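Local coordinates for protein putative sarcosine dimethylglycine methyltransferase (Galdieria sulphuraria, PDB 2O57) that probably transfers methyl groups from S-adenosylmethionine to sarcosine and dimethylglycine, at residues A[118-121]-A[122-125]. Residues are numbered along the deposited sequence; the frame is centred on the assembly and turned at random.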
ATOM      1  N   ASN A 118      29.435  -6.039  -2.720  1.00 14.04           N
ATOM      2  CA  ASN A 118      29.953  -4.673  -2.659  1.00 14.15           C
ATOM      3  C   ASN A 118      30.985  -4.389  -3.727  1.00 14.42           C
ATOM      4  O   ASN A 118      30.985  -3.313  -4.342  1.00 14.96           O
ATOM      5  CB  ASN A 118      30.577  -4.404  -1.295  1.00 14.20           C
ATOM      6  CG  ASN A 118      29.548  -4.401  -0.188  1.00 13.80           C
ATOM      7  OD1 ASN A 118      28.336  -4.286  -0.454  1.00 14.76           O
ATOM      8  ND2 ASN A 118      30.010  -4.560   1.065  1.00 12.48           N
ATOM      9  N   LYS A 119      31.880  -5.343  -3.948  1.00 13.94           N
ATOM     10  CA  LYS A 119      32.886  -5.136  -4.984  1.00 14.90           C
ATOM     11  C   LYS A 119      32.246  -5.038  -6.377  1.00 14.40           C
ATOM     12  O   LYS A 119      32.609  -4.145  -7.173  1.00 13.51           O
ATOM     13  CB  LYS A 119      33.969  -6.207  -4.928  1.00 15.21           C
ATOM     14  CG  LYS A 119      34.811  -6.159  -3.642  1.00 19.83           C
ATOM     15  CD  LYS A 119      35.608  -4.822  -3.491  1.00 23.38           C
ATOM     16  CE  LYS A 119      36.902  -4.996  -2.690  1.00 28.17           C
ATOM     17  NZ  LYS A 119      36.767  -5.202  -1.192  1.00 27.76           N
ATOM     18  N   ARG A 120      31.281  -5.918  -6.669  1.00 14.90           N
ATOM     19  CA  ARG A 120      30.567  -5.855  -7.969  1.00 14.90           C
ATOM     20  C   ARG A 120      29.792  -4.581  -8.136  1.00 14.29           C
ATOM     21  O   ARG A 120      29.773  -4.027  -9.225  1.00 14.49           O
ATOM     22  CB  ARG A 120      29.619  -7.047  -8.185  1.00 14.91           C
ATOM     23  CG  ARG A 120      30.342  -8.279  -8.455  1.00 18.73           C
ATOM     24  CD  ARG A 120      29.472  -9.361  -8.995  1.00 20.41           C
ATOM     25  NE  ARG A 120      30.179 -10.597  -8.753  1.00 23.32           N
ATOM     26  CZ  ARG A 120      29.613 -11.762  -8.472  1.00 24.04           C
ATOM     27  NH1 ARG A 120      28.294 -11.874  -8.392  1.00 23.27           N
ATOM     28  NH2 ARG A 120      30.390 -12.815  -8.247  1.00 26.30           N
ATOM     29  N   ASN A 121      29.080  -4.169  -7.070  1.00 14.72           N
ATOM     30  CA  ASN A 121      28.390  -2.878  -6.985  1.00 14.57           C
ATOM     31  C   ASN A 121      29.311  -1.700  -7.422  1.00 15.09           C
ATOM     32  O   ASN A 121      28.979  -0.952  -8.348  1.00 14.12           O
ATOM     33  CB  ASN A 121      27.849  -2.682  -5.550  1.00 13.10           C
ATOM     34  CG  ASN A 121      26.855  -1.527  -5.442  1.00 16.03           C
ATOM     35  OD1 ASN A 121      26.666  -0.764  -6.411  1.00 15.80           O
ATOM     36  ND2 ASN A 121      26.249  -1.352  -4.243  1.00 13.57           N
ATOM     37  N   GLU A 122      30.471  -1.565  -6.782  1.00 15.40           N
ATOM     38  CA  GLU A 122      31.441  -0.515  -7.155  1.00 17.41           C
ATOM     39  C   GLU A 122      31.814  -0.624  -8.650  1.00 16.44           C
ATOM     40  O   GLU A 122      31.903   0.384  -9.326  1.00 15.34           O
ATOM     41  CB  GLU A 122      32.712  -0.580  -6.289  1.00 16.37           C
ATOM     42  CG  GLU A 122      32.483  -0.284  -4.812  1.00 21.25           C
ATOM     43  CD  GLU A 122      33.757  -0.390  -3.964  1.00 21.66           C
ATOM     44  OE1 GLU A 122      34.453  -1.428  -4.005  1.00 28.72           O
ATOM     45  OE2 GLU A 122      34.046   0.573  -3.247  1.00 28.53           O
ATOM     46  N   GLU A 123      32.029  -1.850  -9.132  1.00 17.11           N
ATOM     47  CA  GLU A 123      32.420  -2.085 -10.536  1.00 19.37           C
ATOM     48  C   GLU A 123      31.329  -1.560 -11.470  1.00 18.34           C
ATOM     49  O   GLU A 123      31.629  -0.797 -12.415  1.00 17.77           O
ATOM     50  CB  GLU A 123      32.700  -3.575 -10.821  1.00 18.56           C
ATOM     51  CG  GLU A 123      34.025  -4.091 -10.218  1.00 23.88           C
ATOM     52  CD  GLU A 123      34.210  -5.651 -10.197  1.00 24.41           C
ATOM     53  OE1 GLU A 123      33.273  -6.401 -10.569  1.00 30.42           O
ATOM     54  OE2 GLU A 123      35.309  -6.112  -9.770  1.00 27.76           O
ATOM     55  N   TYR A 124      30.075  -1.947 -11.191  1.00 17.41           N
ATOM     56  CA  TYR A 124      28.905  -1.450 -11.954  1.00 16.33           C
ATOM     57  C   TYR A 124      28.787   0.062 -11.928  1.00 16.52           C
ATOM     58  O   TYR A 124      28.491   0.665 -12.951  1.00 16.34           O
ATOM     59  CB  TYR A 124      27.572  -2.040 -11.463  1.00 16.10           C
ATOM     60  CG  TYR A 124      27.437  -3.523 -11.643  1.00 14.38           C
ATOM     61  CD1 TYR A 124      27.741  -4.126 -12.860  1.00 16.81           C
ATOM     62  CD2 TYR A 124      27.033  -4.328 -10.581  1.00 13.76           C
ATOM     63  CE1 TYR A 124      27.633  -5.504 -13.028  1.00 17.19           C
ATOM     64  CE2 TYR A 124      26.912  -5.686 -10.729  1.00 14.79           C
ATOM     65  CZ  TYR A 124      27.216  -6.277 -11.938  1.00 16.97           C
ATOM     66  OH  TYR A 124      27.127  -7.638 -12.060  1.00 16.94           O
ATOM     67  N   ASN A 125      29.001   0.671 -10.767  1.00 15.90           N
ATOM     68  CA  ASN A 125      28.926   2.127 -10.665  1.00 16.31           C
ATOM     69  C   ASN A 125      30.017   2.826 -11.457  1.00 17.10           C
ATOM     70  O   ASN A 125      29.785   3.870 -12.063  1.00 16.46           O
ATOM     71  CB  ASN A 125      28.968   2.572  -9.201  1.00 16.22           C
ATOM     72  CG  ASN A 125      27.810   1.963  -8.367  1.00 16.92           C
ATOM     73  OD1 ASN A 125      26.747   1.653  -8.899  1.00 17.34           O
ATOM     74  ND2 ASN A 125      28.037   1.786  -7.067  1.00 15.26           N
TER
HETATM   75  O   HOH W   1      32.899  -9.692  -9.763  1.00 40.81           O
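The ring of Y124 meets the preceding turn of the helix obliquely, with CD2 3.1 Å from R120 O and CE2 4.0 Å from R120 CB. The ring is carried there by a CG anti to its own carbonyl carbon (chi1 -64°), and the same carbonyl oxygen of R120 accepts a nearly straight bond from Y124 N at 2.9 Å. An alanine here is likely to leave the R120 carbonyl oxygen without its ring neighbour, though still bonded to the backbone N-H, and R120 CB without its contact with CE2. R120 and E123 are linked through a water that accepts from R120 NE (3.0 Å) and donates weakly to E123 OE1 (3.4 Å), their flat groups turned 27° apart. One helical step along, N125 ND2 gives a weak, bent bond to N121 OD1 at 3.0 Å, the two amide planes lying 70° apart. All belong to helix 115-128, the crossover of a beta-alpha-beta unit between parallel strands 107-112 and 134-138 in the Rossmann-like methyltransferase sheet. Further out, R98 NH1 bonds N125 OD1 and, weakly, N121 OD1, while N121 packs on V136 and N125 on I134. F37, from helix 27-40, makes a cation-pi contact with R120.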